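PDB 3QMW: thioesterase from Streptomyces coelicolor, which probably hydrolyses thioester-linked acyl groups in prodiginine biosynthesis, as an enzyme of the alpha/beta hydrolase fold. Local coordinates for residues Val117-Gly122 against Pro197-Pro202; Ala136-Gly141 against Arg223-Gly228. One frame throughout, in Å; residues are numbered along the deposited sequence.

Contact 1: residues Val117-Gly122 against Pro197-Pro202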
loop_
_atom_site.group_PDB
_atom_site.type_symbol
_atom_site.label_atom_id
_atom_site.label_comp_id
_atom_site.label_asym_id
_atom_site.label_seq_id
_atom_site.Cartn_x
_atom_site.Cartn_y
_atom_site.Cartn_z
ATOM N N VAL D 117 -16.617 -12.388 20.760
ATOM C CA VAL D 117 -16.570 -12.201 22.208
ATOM C C VAL D 117 -16.761 -10.739 22.630
ATOM O O VAL D 117 -17.363 -10.473 23.661
ATOM C CB VAL D 117 -15.265 -12.786 22.799
ATOM C CG1 VAL D 117 -15.088 -12.379 24.262
ATOM C CG2 VAL D 117 -15.262 -14.310 22.643
ATOM N N LEU D 118 -16.266 -9.795 21.840
ATOM C CA LEU D 118 -16.477 -8.378 22.143
ATOM C C LEU D 118 -17.927 -7.939 21.843
ATOM O O LEU D 118 -18.424 -6.971 22.431
ATOM C CB LEU D 118 -15.473 -7.509 21.381
ATOM C CG LEU D 118 -14.014 -7.638 21.846
ATOM C CD1 LEU D 118 -13.066 -7.129 20.769
ATOM C CD2 LEU D 118 -13.774 -6.903 23.158
ATOM N N ARG D 119 -18.597 -8.646 20.929
ATOM C CA ARG D 119 -20.026 -8.417 20.660
ATOM C C ARG D 119 -20.867 -8.845 21.853
ATOM O O ARG D 119 -21.664 -8.052 22.363
ATOM C CB ARG D 119 -20.503 -9.167 19.404
ATOM C CG ARG D 119 -22.008 -9.038 19.119
ATOM C CD ARG D 119 -22.368 -9.513 17.720
ATOM N NE ARG D 119 -22.204 -10.958 17.554
ATOM C CZ ARG D 119 -22.595 -11.654 16.481
ATOM N NH1 ARG D 119 -23.193 -11.056 15.452
ATOM N NH2 ARG D 119 -22.396 -12.968 16.436
ATOM N N ARG D 120 -20.682 -10.087 22.299
ATOM C CA ARG D 120 -21.407 -10.612 23.463
ATOM C C ARG D 120 -21.282 -9.695 24.686
ATOM O O ARG D 120 -22.246 -9.511 25.427
ATOM C CB ARG D 120 -20.930 -12.025 23.833
ATOM C CG ARG D 120 -21.042 -13.064 22.706
ATOM C CD ARG D 120 -21.212 -14.496 23.247
ATOM N NE ARG D 120 -20.355 -14.778 24.406
ATOM C CZ ARG D 120 -19.133 -15.315 24.359
ATOM N NH1 ARG D 120 -18.459 -15.518 25.488
ATOM N NH2 ARG D 120 -18.576 -15.653 23.198
ATOM N N ARG D 121 -20.100 -9.117 24.880
ATOM C CA ARG D 121 -19.857 -8.201 25.990
ATOM C C ARG D 121 -20.373 -6.802 25.683
ATOM O O ARG D 121 -20.317 -5.913 26.534
ATOM C CB ARG D 121 -18.363 -8.135 26.304
ATOM C CG ARG D 121 -17.749 -9.449 26.776
ATOM C CD ARG D 121 -16.327 -9.208 27.243
ATOM N NE ARG D 121 -15.557 -10.437 27.465
ATOM C CZ ARG D 121 -14.323 -10.472 27.976
ATOM N NH1 ARG D 121 -13.703 -9.348 28.335
ATOM N NH2 ARG D 121 -13.702 -11.635 28.135
ATOM N N GLY D 122 -20.860 -6.605 24.463
ATOM C CA GLY D 122 -21.401 -5.326 24.045
ATOM C C GLY D 122 -20.347 -4.248 23.936
ATOM O O GLY D 122 -20.611 -3.091 24.249
ATOM N N PRO D 197 -24.804 -16.356 15.116
ATOM C CA PRO D 197 -25.234 -15.473 14.044
ATOM C C PRO D 197 -24.051 -14.847 13.301
ATOM O O PRO D 197 -22.900 -15.011 13.730
ATOM C CB PRO D 197 -26.050 -14.405 14.778
ATOM C CG PRO D 197 -25.578 -14.426 16.195
ATOM C CD PRO D 197 -24.775 -15.666 16.419
ATOM N N PRO D 198 -24.325 -14.140 12.186
ATOM C CA PRO D 198 -23.266 -13.449 11.446
ATOM C C PRO D 198 -22.914 -12.086 12.037
ATOM O O PRO D 198 -23.713 -11.488 12.748
ATOM C CB PRO D 198 -23.864 -13.298 10.041
ATOM C CG PRO D 198 -25.334 -13.200 10.271
ATOM C CD PRO D 198 -25.632 -14.025 11.508
ATOM N N LEU D 199 -21.708 -11.617 11.733
ATOM C CA LEU D 199 -21.221 -10.318 12.197
ATOM C C LEU D 199 -21.695 -9.170 11.292
ATOM O O LEU D 199 -21.856 -9.348 10.080
ATOM C CB LEU D 199 -19.694 -10.338 12.243
ATOM C CG LEU D 199 -19.083 -11.100 13.422
ATOM C CD1 LEU D 199 -17.636 -11.496 13.121
ATOM C CD2 LEU D 199 -19.172 -10.274 14.717
ATOM N N ASP D 200 -21.910 -7.993 11.879
ATOM C CA ASP D 200 -22.387 -6.838 11.109
ATOM C C ASP D 200 -21.253 -6.021 10.471
ATOM O O ASP D 200 -21.504 -5.230 9.550
ATOM C CB ASP D 200 -23.262 -5.927 11.979
ATOM C CG ASP D 200 -24.561 -6.597 12.417
ATOM O OD1 ASP D 200 -25.072 -7.475 11.677
ATOM O OD2 ASP D 200 -25.078 -6.232 13.504
ATOM N N CYS D 201 -20.023 -6.198 10.957
ATOM C CA CYS D 201 -18.871 -5.469 10.408
ATOM C C CYS D 201 -18.461 -6.044 9.046
ATOM O O CYS D 201 -18.777 -7.200 8.736
ATOM C CB CYS D 201 -17.674 -5.495 11.373
ATOM S SG CYS D 201 -16.720 -7.040 11.351
ATOM N N PRO D 202 -17.768 -5.230 8.226
ATOM C CA PRO D 202 -17.320 -5.660 6.910
ATOM C C PRO D 202 -16.026 -6.463 6.972
ATOM O O PRO D 202 -15.144 -6.169 7.777
ATOM C CB PRO D 202 -17.121 -4.341 6.166
ATOM C CG PRO D 202 -16.753 -3.379 7.213
ATOM C CD PRO D 202 -17.461 -3.809 8.466
#
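A side-chain-to-main-chain clasp joins Arg119, near the end of helix 106-120, to the carbonyls of Pro197 and Pro198 in the loop that runs from helix 178-189 to strand 203-208. One guanidinium engages the two successive carbonyls at its edge, across a partly buried surface. The firmer bond runs from Arg119 NH1 to Pro198 O, 2.8 Å long with an N-H...O angle of 142°. This oxygen lies close to the guanidinium plane, although the nitrogen approaches from above the carbonyl plane, away from the lone pairs. Arg119 NH2 makes the weaker bond, to Pro197 O at 3.4 Å, while also touching Pro197 CG at 3.5 Å. Helix 106-120 comes directly after strand 99-104 and what is probably the nucleophile elbow, as expected of the alpha/beta hydrolase fold; its far end, closed by a Schellman motif at Gly122, is joined here to the loop that leads into strand 203-208, two strands along from 99-104. The arginine leaves the helix with CG trans to the backbone N (chi1 176°), and a bend at chi3 (68°) brings the guanidinium edge to the two carbonyls. Leu199 covers one face: its CD2 sits 4.0 Å from the guanidinium plane, over the centre, while the same side chain packs on Tyr112 and Ala115 of the helix. A leucine in place of Arg119 has no N-H to offer, and residues 197-198 would probably be held less firmly, their carbonyls left without this partner. Asp200 OD1 is hydrogen-bonded to Thr227 OG1 rather than paired with Arg119.

Contact 2: residues Ala136-Gly141 against Arg223-Gly228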
loop_
_atom_site.group_PDB
_atom_site.type_symbol
_atom_site.label_atom_id
_atom_site.label_comp_id
_atom_site.label_asym_id
_atom_site.label_seq_id
_atom_site.Cartn_x
_atom_site.Cartn_y
_atom_site.Cartn_z
ATOM N N ALA D 136 -12.680 -20.860 6.348
ATOM C CA ALA D 136 -13.814 -20.451 7.167
ATOM C C ALA D 136 -13.868 -21.271 8.470
ATOM O O ALA D 136 -13.541 -22.460 8.460
ATOM C CB ALA D 136 -15.099 -20.617 6.388
ATOM N N PRO D 137 -14.282 -20.641 9.590
ATOM C CA PRO D 137 -14.331 -21.264 10.922
ATOM C C PRO D 137 -14.986 -22.655 10.994
ATOM O O PRO D 137 -14.374 -23.594 11.521
ATOM C CB PRO D 137 -15.115 -20.250 11.749
ATOM C CG PRO D 137 -14.803 -18.944 11.105
ATOM C CD PRO D 137 -14.609 -19.206 9.651
ATOM N N HIS D 138 -16.186 -22.805 10.438
ATOM C CA HIS D 138 -16.842 -24.119 10.422
ATOM C C HIS D 138 -15.986 -25.221 9.786
ATOM O O HIS D 138 -16.217 -26.406 10.061
ATOM C CB HIS D 138 -18.232 -24.069 9.752
ATOM C CG HIS D 138 -18.202 -23.872 8.263
ATOM N ND1 HIS D 138 -18.494 -22.664 7.664
ATOM C CD2 HIS D 138 -17.944 -24.739 7.253
ATOM C CE1 HIS D 138 -18.400 -22.792 6.350
ATOM N NE2 HIS D 138 -18.064 -24.042 6.075
ATOM N N LEU D 139 -15.012 -24.839 8.952
ATOM C CA LEU D 139 -14.129 -25.809 8.288
ATOM C C LEU D 139 -12.921 -26.212 9.136
ATOM O O LEU D 139 -12.078 -26.974 8.661
ATOM C CB LEU D 139 -13.638 -25.275 6.925
ATOM C CG LEU D 139 -14.607 -25.277 5.733
ATOM C CD1 LEU D 139 -14.104 -24.369 4.610
ATOM C CD2 LEU D 139 -14.819 -26.705 5.223
ATOM N N TYR D 140 -12.831 -25.718 10.375
ATOM C CA TYR D 140 -11.687 -26.033 11.252
ATOM C C TYR D 140 -11.946 -27.248 12.162
ATOM O O TYR D 140 -12.962 -27.293 12.858
ATOM C CB TYR D 140 -11.296 -24.815 12.111
ATOM C CG TYR D 140 -10.219 -23.928 11.511
ATOM C CD1 TYR D 140 -8.880 -24.321 11.511
ATOM C CD2 TYR D 140 -10.535 -22.686 10.962
ATOM C CE1 TYR D 140 -7.889 -23.510 10.973
ATOM C CE2 TYR D 140 -9.554 -21.864 10.423
ATOM C CZ TYR D 140 -8.233 -22.277 10.431
ATOM O OH TYR D 140 -7.265 -21.448 9.895
ATOM N N GLY D 141 -11.013 -28.206 12.164
ATOM C CA GLY D 141 -11.103 -29.399 13.019
ATOM C C GLY D 141 -10.473 -30.670 12.450
ATOM O O GLY D 141 -9.922 -31.480 13.201
ATOM N N ARG D 223 -17.887 -15.767 3.571
ATOM C CA ARG D 223 -18.853 -14.761 3.111
ATOM C C ARG D 223 -20.070 -14.657 4.031
ATOM O O ARG D 223 -20.369 -13.561 4.529
ATOM C CB ARG D 223 -19.278 -15.036 1.655
ATOM C CG ARG D 223 -20.364 -14.100 1.099
ATOM C CD ARG D 223 -20.748 -14.481 -0.329
ATOM N NE ARG D 223 -19.598 -14.414 -1.235
ATOM C CZ ARG D 223 -19.097 -13.294 -1.758
ATOM N NH1 ARG D 223 -19.629 -12.103 -1.486
ATOM N NH2 ARG D 223 -18.046 -13.365 -2.565
ATOM N N PRO D 224 -20.756 -15.795 4.286
ATOM C CA PRO D 224 -21.941 -15.755 5.142
ATOM C C PRO D 224 -21.648 -15.511 6.624
ATOM O O PRO D 224 -22.588 -15.457 7.408
ATOM C CB PRO D 224 -22.560 -17.142 4.943
ATOM C CG PRO D 224 -21.408 -18.014 4.634
ATOM C CD PRO D 224 -20.484 -17.166 3.810
ATOM N N TYR D 225 -20.374 -15.364 7.002
ATOM C CA TYR D 225 -20.005 -15.049 8.392
ATOM C C TYR D 225 -20.197 -13.579 8.745
ATOM O O TYR D 225 -19.989 -13.195 9.896
ATOM C CB TYR D 225 -18.570 -15.492 8.708
ATOM C CG TYR D 225 -18.481 -16.960 9.013
ATOM C CD1 TYR D 225 -18.313 -17.895 8.000
ATOM C CD2 TYR D 225 -18.600 -17.421 10.322
ATOM C CE1 TYR D 225 -18.252 -19.261 8.283
ATOM C CE2 TYR D 225 -18.534 -18.783 10.620
ATOM C CZ TYR D 225 -18.367 -19.695 9.597
ATOM O OH TYR D 225 -18.313 -21.036 9.876
ATOM N N THR D 226 -20.603 -12.763 7.774
ATOM C CA THR D 226 -20.889 -11.358 8.043
ATOM C C THR D 226 -22.053 -10.780 7.211
ATOM O O THR D 226 -22.351 -11.249 6.098
ATOM C CB THR D 226 -19.638 -10.494 7.826
ATOM O OG1 THR D 226 -19.821 -9.224 8.460
ATOM C CG2 THR D 226 -19.364 -10.297 6.348
ATOM N N THR D 227 -22.686 -9.745 7.766
ATOM C CA THR D 227 -23.810 -9.063 7.127
ATOM C C THR D 227 -23.354 -7.896 6.252
ATOM O O THR D 227 -24.013 -7.564 5.263
ATOM C CB THR D 227 -24.781 -8.486 8.171
ATOM O OG1 THR D 227 -24.348 -7.170 8.565
ATOM C CG2 THR D 227 -24.885 -9.417 9.394
ATOM N N GLY D 228 -22.247 -7.262 6.640
ATOM C CA GLY D 228 -21.687 -6.125 5.903
ATOM C C GLY D 228 -20.988 -6.520 4.611
ATOM O O GLY D 228 -21.148 -7.646 4.120
#
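Tyr225 pushes its ring toward Ala136, Pro137 and His138, joining two short 3-10 turns in loops of the alpha/beta hydrolase fold: the turn 137-139 follows strand 129-132, and the turn 223-225 comes ahead of strand 230-235. Its face takes a proline, while its edge and hydroxyl both meet a histidine. Over that face lies the pyrrolidine of Pro137, approaching from the opposite direction. The proline CD stands 3.9 Å from the ring centroid and 17° off the normal, a CH-pi contact displaced somewhat toward the rim, and CG of Pro137 lies 3.8 Å from CE2 of Tyr225. Ala136 adds an apolar touch of its CB on CE1 of the tyrosine. His138 meets the ring in another way: the imidazole and phenol planes are nearly parallel, at 11°, yet they lie rim to rim, with neither over the face of the other. The imidazole reaches this position because its CG sits between the backbone N and the carbonyl carbon (chi1 71°), which brings ND1 round to the same phenol oxygen that the histidine's own backbone N-H addresses. Further aromatic groups complete the setting, since Trp193 meets the Tyr225 ring edge-to-face and Tyr112 of helix 106-120 meets it at a steep angle. Thus a ring packed on apolar neighbours has its one polar atom gripped twice by a single residue. His138 N donates to Tyr225 OH at 2.8 Å; that hydroxyl oxygen also lies in the imidazole plane, and shares with His138 ND1 a hydrogen bond of 2.8 Å in which either could be the donor.

The two contacts, their centres about 13 Å apart, illustrate how loops around one alpha/beta sheet can be fixed by different chemistry. Contact 1 is partly buried and rests on arginine-to-carbonyl hydrogen bonds, with the partner prolines on the surface; contact 2 is more deeply buried and aromatic, with polarity confined to a tyrosine hydroxyl and a histidine at its more open margin. Contact 1 is made by the end of helix 106-120 itself, and contact 2 packs on the same helix through Leu109 and Tyr112, the latter also touched by Leu199. Their loops join directly: the Leu199 backbone bonds to those of Tyr225 and Thr227, and Leu199 O probably accepts from Thr226 OG1 as well.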